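Lectin 2 (Agrocybe aegerita, PDB 4TQJ) is a fungal lectin that probably recognises glycans by their non-reducing terminal N-acetylglucosamine. Local coordinates at residues A[84-89]-A[146-151]; A[270-275]-A[318-323]; A[307-310]-A[316-319]. The protein carries 1 engineered substitution. One frame throughout, in Å; residues are numbered along the deposited sequence.

Contact 1: A[84-89]-A[146-151]; sequences VSVNNG and GGLNFG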
# COMPACT_ATOMS: atom_id res chain seq x y z
N VAL A 84 5.10 9.31 -19.47
CA VAL A 84 4.67 8.87 -18.16
C VAL A 84 3.25 8.29 -18.18
O VAL A 84 2.36 8.87 -18.80
CB VAL A 84 4.68 10.04 -17.14
CG1 VAL A 84 4.14 9.58 -15.79
CG2 VAL A 84 6.08 10.62 -17.00
N SER A 85 3.06 7.16 -17.51
CA SER A 85 1.73 6.62 -17.26
C SER A 85 1.40 6.75 -15.78
O SER A 85 1.93 6.02 -14.94
CB SER A 85 1.63 5.15 -17.68
OG SER A 85 1.41 5.02 -19.07
N VAL A 86 0.52 7.69 -15.47
CA VAL A 86 0.20 7.99 -14.09
C VAL A 86 -0.59 6.88 -13.41
O VAL A 86 -1.61 6.42 -13.92
CB VAL A 86 -0.53 9.34 -14.00
CG1 VAL A 86 -1.02 9.60 -12.57
CG2 VAL A 86 0.39 10.47 -14.48
N ASN A 87 -0.10 6.43 -12.26
CA ASN A 87 -0.82 5.52 -11.37
C ASN A 87 -1.98 6.25 -10.68
O ASN A 87 -1.75 7.08 -9.80
CB ASN A 87 0.16 4.99 -10.33
CG ASN A 87 -0.47 4.02 -9.33
OD1 ASN A 87 -1.68 3.95 -9.16
ND2 ASN A 87 0.39 3.28 -8.65
N ASN A 88 -3.22 5.96 -11.08
CA ASN A 88 -4.37 6.71 -10.57
C ASN A 88 -4.67 6.45 -9.09
O ASN A 88 -5.68 6.93 -8.55
CB ASN A 88 -5.62 6.46 -11.41
CG ASN A 88 -6.47 5.31 -10.87
OD1 ASN A 88 -5.95 4.27 -10.46
ND2 ASN A 88 -7.80 5.49 -10.87
N GLY A 89 -3.81 5.68 -8.43
CA GLY A 89 -4.03 5.34 -7.04
C GLY A 89 -4.70 3.99 -6.89
O GLY A 89 -4.12 3.06 -6.32
N GLY A 146 5.38 19.89 -10.87
CA GLY A 146 3.99 19.58 -10.62
C GLY A 146 3.15 19.46 -11.88
O GLY A 146 3.39 20.15 -12.87
N GLY A 147 2.16 18.57 -11.82
CA GLY A 147 1.20 18.40 -12.91
C GLY A 147 1.84 17.87 -14.18
O GLY A 147 1.30 18.06 -15.28
N LEU A 148 2.98 17.21 -14.03
CA LEU A 148 3.73 16.68 -15.16
C LEU A 148 4.37 17.78 -16.02
O LEU A 148 4.73 17.55 -17.17
CB LEU A 148 2.88 15.73 -16.02
CG LEU A 148 2.35 14.44 -15.36
CD1 LEU A 148 1.73 13.53 -16.41
CD2 LEU A 148 3.43 13.69 -14.60
N ASN A 149 4.49 18.97 -15.44
CA ASN A 149 5.29 20.02 -16.07
C ASN A 149 6.71 19.92 -15.55
O ASN A 149 6.96 20.04 -14.36
CB ASN A 149 4.71 21.41 -15.78
CG ASN A 149 3.30 21.58 -16.32
OD1 ASN A 149 2.33 21.54 -15.56
ND2 ASN A 149 3.19 21.75 -17.62
N PHE A 150 7.64 19.67 -16.47
CA PHE A 150 9.04 19.57 -16.11
C PHE A 150 9.81 20.78 -16.63
O PHE A 150 9.73 21.12 -17.81
CB PHE A 150 9.62 18.26 -16.65
CG PHE A 150 9.19 17.05 -15.86
CD1 PHE A 150 9.99 16.56 -14.84
CD2 PHE A 150 7.98 16.43 -16.12
CE1 PHE A 150 9.59 15.46 -14.11
CE2 PHE A 150 7.58 15.32 -15.40
CZ PHE A 150 8.38 14.84 -14.39
N GLY A 151 10.54 21.43 -15.74
CA GLY A 151 11.39 22.55 -16.11
C GLY A 151 12.35 22.20 -17.23
O GLY A 151 12.45 21.05 -17.65
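L148, at the tip of the type I' turn G146–N149, reaches from one propeller blade to V84 and V86 on the blade before it. The two branches of the leucine divide the work: CD1 lies 3.9 Å from CG2 of V86, while CD2 faces CG1 of V84 more loosely at 4.3 Å. Its chi1 of -63° sets CG beside the backbone N and anti to the carbonyl carbon, and in this setting the fork meets both valines. The turn itself is closed by N149 N and G146 O, 3.0 Å apart. Since G147 and L148 both have positive phi, a glycine suits the first of these places, whereas L148 accepts this less usual backbone in the second. Here the antiparallel sheets of strands 60–64 to 98–101 and 117–121 to 154–157 stand next to each other as in a beta-propeller, and V100 of strand 98–101, at one edge of the first sheet, extends the apolar patch, touching V84, L148 and F150. Compact, beta-branched valines suit the end of strand 82–85 and the position just after it. Just beyond V86 the chain bends through an Asx turn, in which N87 OD1 accepts from G89 N at 2.8 Å and N87 ND2 binds G72 O.

Contact 2: A[270-275]-A[318-323]; sequences NDFGTD and QSAKLV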
# COMPACT_ATOMS: atom_id res chain seq x y z
N ASN A 270 36.26 -11.73 4.95
CA ASN A 270 37.18 -12.42 4.05
C ASN A 270 36.47 -13.38 3.09
O ASN A 270 36.86 -14.54 2.93
CB ASN A 270 38.33 -13.10 4.81
CG ASN A 270 37.90 -14.36 5.53
OD1 ASN A 270 36.71 -14.61 5.73
ND2 ASN A 270 38.88 -15.17 5.94
N ASP A 271 35.43 -12.87 2.43
CA ASP A 271 34.64 -13.65 1.48
C ASP A 271 33.92 -12.71 0.52
O ASP A 271 33.99 -11.50 0.68
CB ASP A 271 33.62 -14.49 2.22
CG ASP A 271 33.47 -15.88 1.61
OD1 ASP A 271 33.31 -16.01 0.38
OD2 ASP A 271 33.52 -16.86 2.39
N PHE A 272 33.23 -13.30 -0.46
CA PHE A 272 32.49 -12.55 -1.48
C PHE A 272 33.39 -11.94 -2.55
O PHE A 272 32.92 -11.27 -3.47
CB PHE A 272 31.55 -11.49 -0.86
CG PHE A 272 30.50 -12.07 0.05
CD1 PHE A 272 29.49 -12.88 -0.45
CD2 PHE A 272 30.53 -11.82 1.42
CE1 PHE A 272 28.54 -13.42 0.38
CE2 PHE A 272 29.57 -12.35 2.26
CZ PHE A 272 28.56 -13.16 1.72
N GLY A 273 34.70 -12.19 -2.46
CA GLY A 273 35.63 -11.66 -3.43
C GLY A 273 36.22 -12.70 -4.39
O GLY A 273 35.93 -13.90 -4.28
N THR A 274 37.07 -12.24 -5.31
CA THR A 274 37.60 -13.14 -6.35
C THR A 274 38.46 -14.26 -5.78
O THR A 274 38.48 -15.37 -6.32
CB THR A 274 38.38 -12.38 -7.41
OG1 THR A 274 39.52 -11.74 -6.81
CG2 THR A 274 37.47 -11.30 -8.06
N ASP A 275 39.18 -13.97 -4.70
CA ASP A 275 40.01 -15.00 -4.08
C ASP A 275 39.19 -16.22 -3.65
O ASP A 275 39.70 -17.34 -3.66
CB ASP A 275 40.84 -14.46 -2.91
CG ASP A 275 42.14 -13.80 -3.37
OD1 ASP A 275 42.42 -13.85 -4.59
OD2 ASP A 275 42.87 -13.24 -2.52
N GLN A 318 30.02 -10.15 11.06
CA GLN A 318 30.22 -11.56 11.34
C GLN A 318 30.74 -12.26 10.08
O GLN A 318 30.66 -11.71 8.97
CB GLN A 318 28.90 -12.21 11.77
CG GLN A 318 28.37 -11.72 13.10
CD GLN A 318 29.23 -12.18 14.25
OE1 GLN A 318 29.71 -13.32 14.26
NE2 GLN A 318 29.47 -11.30 15.22
N SER A 319 31.24 -13.47 10.25
CA SER A 319 31.64 -14.30 9.12
C SER A 319 30.47 -14.64 8.20
O SER A 319 29.31 -14.68 8.60
CB SER A 319 32.30 -15.60 9.62
OG SER A 319 33.53 -15.31 10.25
N ALA A 320 30.79 -14.89 6.94
CA ALA A 320 29.80 -15.31 5.97
C ALA A 320 29.43 -16.75 6.25
O ALA A 320 30.29 -17.55 6.57
CB ALA A 320 30.37 -15.17 4.58
N LYS A 321 28.15 -17.08 6.13
CA LYS A 321 27.72 -18.47 6.22
C LYS A 321 26.67 -18.78 5.15
O LYS A 321 26.04 -17.87 4.61
CB LYS A 321 27.22 -18.81 7.63
CG LYS A 321 26.24 -17.79 8.22
CD LYS A 321 26.18 -17.91 9.75
CE LYS A 321 24.78 -18.26 10.23
NZ LYS A 321 24.70 -18.32 11.74
N LEU A 322 26.52 -20.06 4.82
CA LEU A 322 25.51 -20.47 3.86
C LEU A 322 24.16 -20.46 4.57
O LEU A 322 23.99 -21.15 5.58
CB LEU A 322 25.82 -21.87 3.32
CG LEU A 322 24.82 -22.53 2.37
CD1 LEU A 322 24.71 -21.77 1.06
CD2 LEU A 322 25.24 -23.98 2.11
N VAL A 323 23.21 -19.69 4.07
CA VAL A 323 21.92 -19.58 4.75
C VAL A 323 20.76 -20.27 4.04
O VAL A 323 19.72 -20.52 4.63
CB VAL A 323 21.54 -18.11 5.02
CG1 VAL A 323 22.57 -17.45 5.90
CG2 VAL A 323 21.34 -17.34 3.70
O HOH W 1 33.62 -14.71 6.11
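The backbones come closest at D271 and A320, whose CA atoms are 6.8 Å apart, as the chain passes from an extended D271 into an F272 of positive phi. A320 supplies the meeting point: its methyl CB points at the opposite segment and lies 3.7 Å from CE2 and 3.9 Å from CZ of F272, approaching the ring obliquely at its far end. A chi1 of -61° sets the ring of F272 beside its own backbone N, and from there its tip comes nearer to A320. The methylene of D271 adds a looser touch, CB to A320 CB at 4.1 Å. Alanine suits this place because a single methyl can rest against the ring and the aspartate methylene at once.

The carboxylate of D271 is turned back on its own chain. OD1 takes the amide hydrogen of F272 N at 2.8 Å through its anti lone pair, with an angle of 150° at the hydrogen, and the same oxygen accepts from W278 NE1. These two bonds restrain the carboxylate's rotation and tie the bend to the loop that follows. The ring of W278 also meets that of F272, with their planes at about 50°, while Y307 and A309 of strand 306–309 touch F272 as well. At the more open end a water joins the segments: it donates to N270 OD1 at 3.1 Å and accepts from A320 N at 3.0 Å, so the backbone N of A320 has a water as its partner.

The loop leaving an outermost strand, 266–269, of one four-stranded sheet thus sets an aromatic ring against the neighbouring sheet, an arrangement that fits blade-to-blade packing in a beta-propeller with FG-GAP-like repeats.

Contact 3: A[307-310]-A[316-319]; sequences YVAL and TFQS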
# COMPACT_ATOMS: atom_id res chain seq x y z
N TYR A 307 24.86 -16.99 0.44
CA TYR A 307 25.70 -16.70 1.59
C TYR A 307 25.41 -15.31 2.13
O TYR A 307 25.07 -14.40 1.37
CB TYR A 307 27.18 -16.80 1.21
CG TYR A 307 27.58 -18.21 0.89
CD1 TYR A 307 28.19 -19.02 1.84
CD2 TYR A 307 27.32 -18.75 -0.36
CE1 TYR A 307 28.55 -20.33 1.55
CE2 TYR A 307 27.68 -20.06 -0.66
CZ TYR A 307 28.28 -20.85 0.30
OH TYR A 307 28.63 -22.15 -0.02
N VAL A 308 25.53 -15.15 3.44
CA VAL A 308 25.25 -13.87 4.07
C VAL A 308 26.28 -13.58 5.14
O VAL A 308 26.71 -14.48 5.86
CB VAL A 308 23.85 -13.85 4.71
CG1 VAL A 308 23.70 -12.66 5.63
CG2 VAL A 308 22.74 -13.90 3.63
N ALA A 309 26.70 -12.32 5.24
CA ALA A 309 27.47 -11.87 6.38
C ALA A 309 26.68 -10.75 7.03
O ALA A 309 26.37 -9.75 6.38
CB ALA A 309 28.85 -11.39 5.98
N LEU A 310 26.35 -10.92 8.30
CA LEU A 310 25.56 -9.93 9.03
C LEU A 310 26.42 -8.86 9.69
O LEU A 310 27.45 -9.15 10.32
CB LEU A 310 24.69 -10.61 10.08
CG LEU A 310 23.65 -11.59 9.54
CD1 LEU A 310 22.92 -12.25 10.71
CD2 LEU A 310 22.66 -10.90 8.58
N THR A 316 31.21 -3.29 11.26
CA THR A 316 31.96 -4.54 11.29
C THR A 316 30.96 -5.67 11.08
O THR A 316 29.76 -5.48 11.26
CB THR A 316 32.72 -4.79 12.61
OG1 THR A 316 31.79 -4.91 13.69
CG2 THR A 316 33.71 -3.66 12.89
N PHE A 317 31.47 -6.85 10.72
CA PHE A 317 30.62 -7.95 10.27
C PHE A 317 31.02 -9.29 10.88
O PHE A 317 32.19 -9.54 11.16
CB PHE A 317 30.69 -8.07 8.74
CG PHE A 317 29.98 -6.97 8.00
CD1 PHE A 317 28.72 -7.17 7.47
CD2 PHE A 317 30.59 -5.72 7.84
CE1 PHE A 317 28.05 -6.14 6.78
CE2 PHE A 317 29.94 -4.70 7.17
CZ PHE A 317 28.67 -4.91 6.64
N GLN A 318 30.02 -10.15 11.06
CA GLN A 318 30.22 -11.56 11.34
C GLN A 318 30.74 -12.26 10.08
O GLN A 318 30.66 -11.71 8.97
CB GLN A 318 28.90 -12.21 11.77
CG GLN A 318 28.37 -11.72 13.10
CD GLN A 318 29.23 -12.18 14.25
OE1 GLN A 318 29.71 -13.32 14.26
NE2 GLN A 318 29.47 -11.30 15.22
N SER A 319 31.24 -13.47 10.25
CA SER A 319 31.64 -14.30 9.12
C SER A 319 30.47 -14.64 8.20
O SER A 319 29.31 -14.68 8.60
CB SER A 319 32.30 -15.60 9.62
OG SER A 319 33.53 -15.31 10.25
O HOH W 2 26.84 -13.71 9.37
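F317 lays the CD1 side of its ring along the backbone of A309 and L310. CD1 lies 3.6 Å from L310 C, which it meets obliquely, and 3.7 Å from A309 O, which sits at the ring edge close to the ring plane. A chi1 of -72° puts the ring beside its backbone N, where V298 and, from strand 266–269 of the adjacent sheet, V268 and I269 also touch it; a large flat apolar group suits this junction. The small methyl of A309 lets the chains come near, with CB 3.5 Å from Q318 O.

The direct bond is Q318 N to L310 O, 2.9 Å long and nearly straight (163° at the hydrogen), with the amide almost in line with the carbonyl. F317 CA adds a CA-H...O contact to the same oxygen at 3.4 Å. The side chain of Q318 folds at chi2 and its NE2 goes to N312 OD1 in the intervening loop.

One step further on, the chains part and a water takes over, accepting from L310 N at 3.0 Å and donating to S319 O at 2.8 Å. Direct pairing resumes only between V308 and K321, so the second chain carries one residue more between the paired positions. The antiparallel connection is therefore held by one direct backbone bond and one bridging water, while the aromatic ring packs over the backbone of A309 and L310 and toward strand 266–269.

Contacts 2 and 3 form one neighbourhood: their centres are about 7 Å apart, they share Q318 and S319, and K321 N lies 3.0 Å from V308 O, a probable hydrogen bond between the neighbouring strands 321–324 and 306–309. F272 of contact 2 also packs on this sheet, its CZ 3.7 Å from Y307 O, so the loop of one blade rests on the hairpin that contact 3 holds together. Contact 1 lies on the opposite side of the chain's centre, about 44 Å from contact 2 and about 42 Å from contact 3 between centres. Like contact 2 it joins successive sheets of the ring, but with aliphatic groups where contact 2 uses an aromatic ring.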